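Side-chain contacts in endo-1,4-beta-xylanase (Uncultured bacterium, PDB 7AX7), which removes acetyl groups from acetylated xylan with the help of bound cobalt, serving as the CE4 deacetylase domain of a multidomain xylanase: residues 34-39 against 50-55; 57-62 against 86-91. All coordinates share one frame; numbering follows the deposited sequence.

Contact 1 of 2, residues 34-39 against 50-55; sequences FFLIGQ and QRQVRM
Phe-34 and Gln-52 meet within a beta-alpha-beta unit of the NodB-type deacetylase fold, in which strand 33-36 leads through helix 46-54 to the neighbouring parallel strand 58-61. The phenyl group lies on the side of the strand that the helix packs against, and a single amide nitrogen descends on it. At the root of the ring's side chain, CB lies 3.6 Å from NE2 of Gln-52. The next atom, CG, makes the closest approach, 3.2 Å from that same nitrogen. Farther out, CD1 and CD2 are each 3.5 Å from NE2, an even spacing that sets the nitrogen above the ring's midline. CE1 and CE2 follow at 4.0 Å from NE2 and CZ, the tip, at 4.2 Å, so NE2 sits over one face, offset toward the CB end. Amide and ring planes are 50° apart, neither stacked flat nor perpendicular. Gln-52 suits this place because its chain, extended beyond CG (chi2 168°), is long enough to carry a flat polar group from the helix down to the sheet. Phenylalanine suits the strand because its broad apolar surface can receive an amide while also packing on Leu-22 and Leu-25 of helix 16-28 and meeting the ring of Phe-10 nearly parallel. With alanine in place of Phe-34, the amide nitrogen would probably lose the aromatic face beneath it, and a gap would be likely to open beside Leu-22 and Leu-25. Leu-36, two residues along the strand, adds a looser contact, its CD2 lying 4.3 Å from NE2 of Gln-52. At the other end of the amide, OE1 of Gln-52 is buried with no hydrogen-bond partner in the model.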
# COMPACT_ATOMS: atom_id res chain seq x y z
N PHE A 34 2.43 2.92 1.68
CA PHE A 34 3.37 1.83 1.45
C PHE A 34 3.14 0.75 2.49
O PHE A 34 3.39 0.97 3.69
CB PHE A 34 4.82 2.34 1.49
CG PHE A 34 5.15 3.30 0.39
CD1 PHE A 34 4.89 4.66 0.52
CD2 PHE A 34 5.70 2.83 -0.80
CE1 PHE A 34 5.19 5.54 -0.52
CE2 PHE A 34 6.00 3.70 -1.83
CZ PHE A 34 5.74 5.06 -1.70
N PHE A 35 2.68 -0.41 2.03
CA PHE A 35 2.51 -1.58 2.86
C PHE A 35 3.84 -2.32 2.89
O PHE A 35 4.25 -2.94 1.90
CB PHE A 35 1.37 -2.45 2.33
CG PHE A 35 0.01 -1.83 2.49
CD1 PHE A 35 -0.42 -0.84 1.63
CD2 PHE A 35 -0.84 -2.23 3.52
CE1 PHE A 35 -1.69 -0.25 1.78
CE2 PHE A 35 -2.10 -1.65 3.69
CZ PHE A 35 -2.52 -0.65 2.81
N LEU A 36 4.52 -2.25 4.03
CA LEU A 36 5.89 -2.70 4.11
C LEU A 36 5.97 -4.14 4.59
O LEU A 36 5.16 -4.60 5.40
CB LEU A 36 6.71 -1.81 5.05
CG LEU A 36 6.66 -0.29 4.85
CD1 LEU A 36 7.53 0.38 5.91
CD2 LEU A 36 7.11 0.10 3.46
N ILE A 37 6.97 -4.85 4.06
CA ILE A 37 7.36 -6.16 4.57
C ILE A 37 8.30 -5.93 5.75
O ILE A 37 9.32 -5.25 5.62
CB ILE A 37 8.03 -6.99 3.47
CG1 ILE A 37 7.04 -7.20 2.31
CG2 ILE A 37 8.55 -8.32 4.03
CD1 ILE A 37 7.63 -7.92 1.11
N GLY A 38 7.94 -6.50 6.91
CA GLY A 38 8.69 -6.21 8.13
C GLY A 38 10.17 -6.53 8.03
O GLY A 38 11.01 -5.78 8.55
N GLN A 39 10.53 -7.65 7.39
CA GLN A 39 11.95 -7.98 7.31
C GLN A 39 12.71 -7.05 6.38
O GLN A 39 13.95 -7.06 6.40
CB GLN A 39 12.15 -9.45 6.91
CG GLN A 39 11.79 -9.79 5.48
CD GLN A 39 11.74 -11.30 5.24
OE1 GLN A 39 12.00 -12.10 6.15
NE2 GLN A 39 11.39 -11.69 4.02
N GLN A 50 12.54 7.03 6.51
CA GLN A 50 12.54 8.38 7.05
C GLN A 50 11.99 9.37 6.02
O GLN A 50 11.18 10.25 6.36
CB GLN A 50 13.94 8.79 7.47
CG GLN A 50 14.49 8.06 8.70
CD GLN A 50 15.92 8.49 9.01
OE1 GLN A 50 16.79 8.46 8.14
NE2 GLN A 50 16.16 8.90 10.25
N ARG A 51 12.41 9.23 4.76
CA ARG A 51 11.91 10.11 3.70
C ARG A 51 10.42 9.88 3.45
O ARG A 51 9.67 10.84 3.21
CB ARG A 51 12.72 9.89 2.43
CG ARG A 51 12.34 10.81 1.27
CD ARG A 51 13.10 10.48 -0.02
NE ARG A 51 12.63 11.29 -1.14
CZ ARG A 51 12.89 11.04 -2.42
NH1 ARG A 51 13.61 9.97 -2.76
NH2 ARG A 51 12.40 11.83 -3.36
N GLN A 52 9.96 8.63 3.51
CA GLN A 52 8.52 8.38 3.39
C GLN A 52 7.75 9.18 4.44
O GLN A 52 6.74 9.83 4.14
CB GLN A 52 8.23 6.88 3.51
CG GLN A 52 8.65 6.06 2.28
CD GLN A 52 8.61 4.55 2.53
OE1 GLN A 52 9.06 4.06 3.57
NE2 GLN A 52 8.07 3.81 1.57
N VAL A 53 8.22 9.15 5.70
CA VAL A 53 7.52 9.89 6.74
C VAL A 53 7.63 11.40 6.49
O VAL A 53 6.64 12.13 6.64
CB VAL A 53 8.05 9.49 8.13
CG1 VAL A 53 7.50 10.42 9.20
CG2 VAL A 53 7.67 8.02 8.45
N ARG A 54 8.80 11.88 6.07
CA ARG A 54 8.94 13.32 5.79
C ARG A 54 7.93 13.78 4.76
O ARG A 54 7.37 14.88 4.88
CB ARG A 54 10.36 13.65 5.32
CG ARG A 54 11.40 13.66 6.45
CD ARG A 54 12.65 14.47 6.07
NE ARG A 54 13.28 14.05 4.82
CZ ARG A 54 14.08 13.00 4.68
NH1 ARG A 54 14.35 12.21 5.72
NH2 ARG A 54 14.62 12.72 3.50
N MET A 55 7.70 12.98 3.73
CA MET A 55 6.78 13.33 2.66
C MET A 55 5.32 13.06 3.01
O MET A 55 4.45 13.22 2.15
CB MET A 55 7.14 12.55 1.39
CG MET A 55 8.43 13.01 0.75
SD MET A 55 9.01 11.90 -0.54
CE MET A 55 7.53 11.67 -1.57

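Contact 2 of 2, residues 57-62 against 86-91; sequences CELASH and SAIKNS. With CO (cobalt (II) ion), chain B.
Leu-59 turns its CG beside the backbone N (chi1 -54°), and Ile-88 does likewise with CG1 (chi1 -67°), leaving CG2 anti to N; two branched aliphatic side chains thereby meet between strand 58-61 and helix 74-92 in the NodB-type fold. CD1 of Leu-59 touches CG2 of Ile-88 at 4.2 Å, an ordinary van der Waals contact with the side chains set at a slant to each other. The longer branch of Ile-88 runs on to the strand backbone, where CD1 rests 3.9 Å from O of Ala-60. That oxygen is already engaged in the sheet through the backbone pairing of Ala-60 with Leu-36, so a methyl group is an undemanding neighbour. Isoleucine suits the helix here, since its two branches reach successive strand residues at once. Alanine suits position 60, where CB points away from the helix and packs on Phe-35 of the adjacent strand 33-36. Just past the strand, His-62 binds cobalt through NE2 at 2.2 Å, joined by Asp-12 and His-66, while ND1 is hydrogen-bonded to O of Arg-100; the packed strand thus leads directly into the metal site. On the helix, Ser-91 reaches back one turn: its OG donates a hydrogen bond to O of Ala-87 at 2.8 Å, approaching at a C=O...OG angle of 141°.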
# COMPACT_ATOMS: atom_id res chain seq x y z
N CYS A 57 3.88 10.25 3.43
CA CYS A 57 3.37 8.99 2.92
C CYS A 57 3.09 8.07 4.10
O CYS A 57 3.85 8.05 5.07
CB CYS A 57 4.35 8.33 1.95
SG CYS A 57 4.62 9.25 0.41
N GLU A 58 1.99 7.33 4.01
CA GLU A 58 1.57 6.47 5.11
C GLU A 58 2.29 5.13 5.04
O GLU A 58 2.42 4.55 3.96
CB GLU A 58 0.06 6.25 5.08
CG GLU A 58 -0.42 5.31 6.17
CD GLU A 58 -1.92 5.34 6.36
OE1 GLU A 58 -2.64 5.77 5.43
OE2 GLU A 58 -2.40 4.93 7.45
N LEU A 59 2.72 4.64 6.19
CA LEU A 59 3.33 3.32 6.28
C LEU A 59 2.33 2.33 6.90
O LEU A 59 1.72 2.62 7.94
CB LEU A 59 4.63 3.38 7.09
CG LEU A 59 5.70 4.38 6.63
CD1 LEU A 59 6.97 4.26 7.47
CD2 LEU A 59 6.03 4.22 5.14
N ALA A 60 2.18 1.18 6.26
CA ALA A 60 1.22 0.15 6.65
C ALA A 60 1.90 -1.22 6.63
O ALA A 60 3.06 -1.36 6.24
CB ALA A 60 -0.02 0.17 5.73
N SER A 61 1.18 -2.25 7.05
CA SER A 61 1.74 -3.57 7.28
C SER A 61 1.47 -4.51 6.11
O SER A 61 0.33 -4.60 5.63
CB SER A 61 1.17 -4.17 8.56
OG SER A 61 1.64 -5.49 8.75
N HIS A 62 2.51 -5.20 5.64
CA HIS A 62 2.38 -6.26 4.65
C HIS A 62 2.91 -7.60 5.21
O HIS A 62 3.36 -8.46 4.45
CB HIS A 62 3.09 -5.87 3.36
CG HIS A 62 2.60 -6.60 2.14
ND1 HIS A 62 1.31 -7.08 2.02
CD2 HIS A 62 3.22 -6.90 0.97
CE1 HIS A 62 1.16 -7.65 0.83
NE2 HIS A 62 2.31 -7.56 0.18
N SER A 86 5.85 -3.06 15.34
CA SER A 86 6.84 -2.50 16.26
C SER A 86 8.14 -2.14 15.53
O SER A 86 8.80 -1.17 15.91
CB SER A 86 7.10 -3.47 17.42
OG SER A 86 7.49 -4.74 16.95
N ALA A 87 8.49 -2.87 14.46
CA ALA A 87 9.64 -2.45 13.65
C ALA A 87 9.41 -1.07 13.03
O ALA A 87 10.32 -0.24 12.99
CB ALA A 87 9.92 -3.49 12.55
N ILE A 88 8.20 -0.82 12.53
CA ILE A 88 7.90 0.47 11.92
C ILE A 88 7.81 1.57 12.98
O ILE A 88 8.31 2.69 12.78
CB ILE A 88 6.61 0.37 11.09
CG1 ILE A 88 6.84 -0.55 9.89
CG2 ILE A 88 6.14 1.75 10.67
CD1 ILE A 88 5.56 -0.95 9.18
N LYS A 89 7.20 1.27 14.13
CA LYS A 89 7.09 2.26 15.20
C LYS A 89 8.46 2.59 15.78
O LYS A 89 8.79 3.77 15.97
CB LYS A 89 6.16 1.75 16.29
CG LYS A 89 6.01 2.70 17.48
CD LYS A 89 5.41 4.03 17.05
CE LYS A 89 5.08 4.90 18.26
NZ LYS A 89 4.52 6.23 17.85
N ASN A 90 9.27 1.57 16.06
CA ASN A 90 10.56 1.79 16.69
C ASN A 90 11.61 2.36 15.75
O ASN A 90 12.62 2.88 16.22
CB ASN A 90 11.09 0.49 17.30
CG ASN A 90 10.27 0.05 18.48
OD1 ASN A 90 9.51 0.83 19.06
ND2 ASN A 90 10.42 -1.21 18.85
N SER A 91 11.41 2.23 14.44
CA SER A 91 12.39 2.77 13.50
C SER A 91 12.12 4.23 13.18
O SER A 91 13.02 5.06 13.29
CB SER A 91 12.43 1.95 12.20
OG SER A 91 11.19 1.96 11.51
CO CO B . 3.20 -8.51 -1.63

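Overall arrangement
Both contacts are buried and fasten helices to neighbouring parallel strands of one sheet: contact 1 holds helix 46-54 to strand 33-36, contact 2 holds helix 74-92 to strand 58-61. The strands are stitched by their backbones, with a probable hydrogen bond of 2.8 Å from Phe-34 N to Glu-58 O. Chemistry separates the two: an amide nitrogen over an aromatic face in contact 1, aliphatic side chains packed on each other, with one methyl against a backbone carbonyl oxygen, in contact 2. Side chains also bridge them, Leu-59 touching Gln-52 and Leu-36 touching Ile-88. Contact 2 includes a cobalt ligand, whereas in contact 1 the side chain of Leu-36 is about 10 Å from the ion.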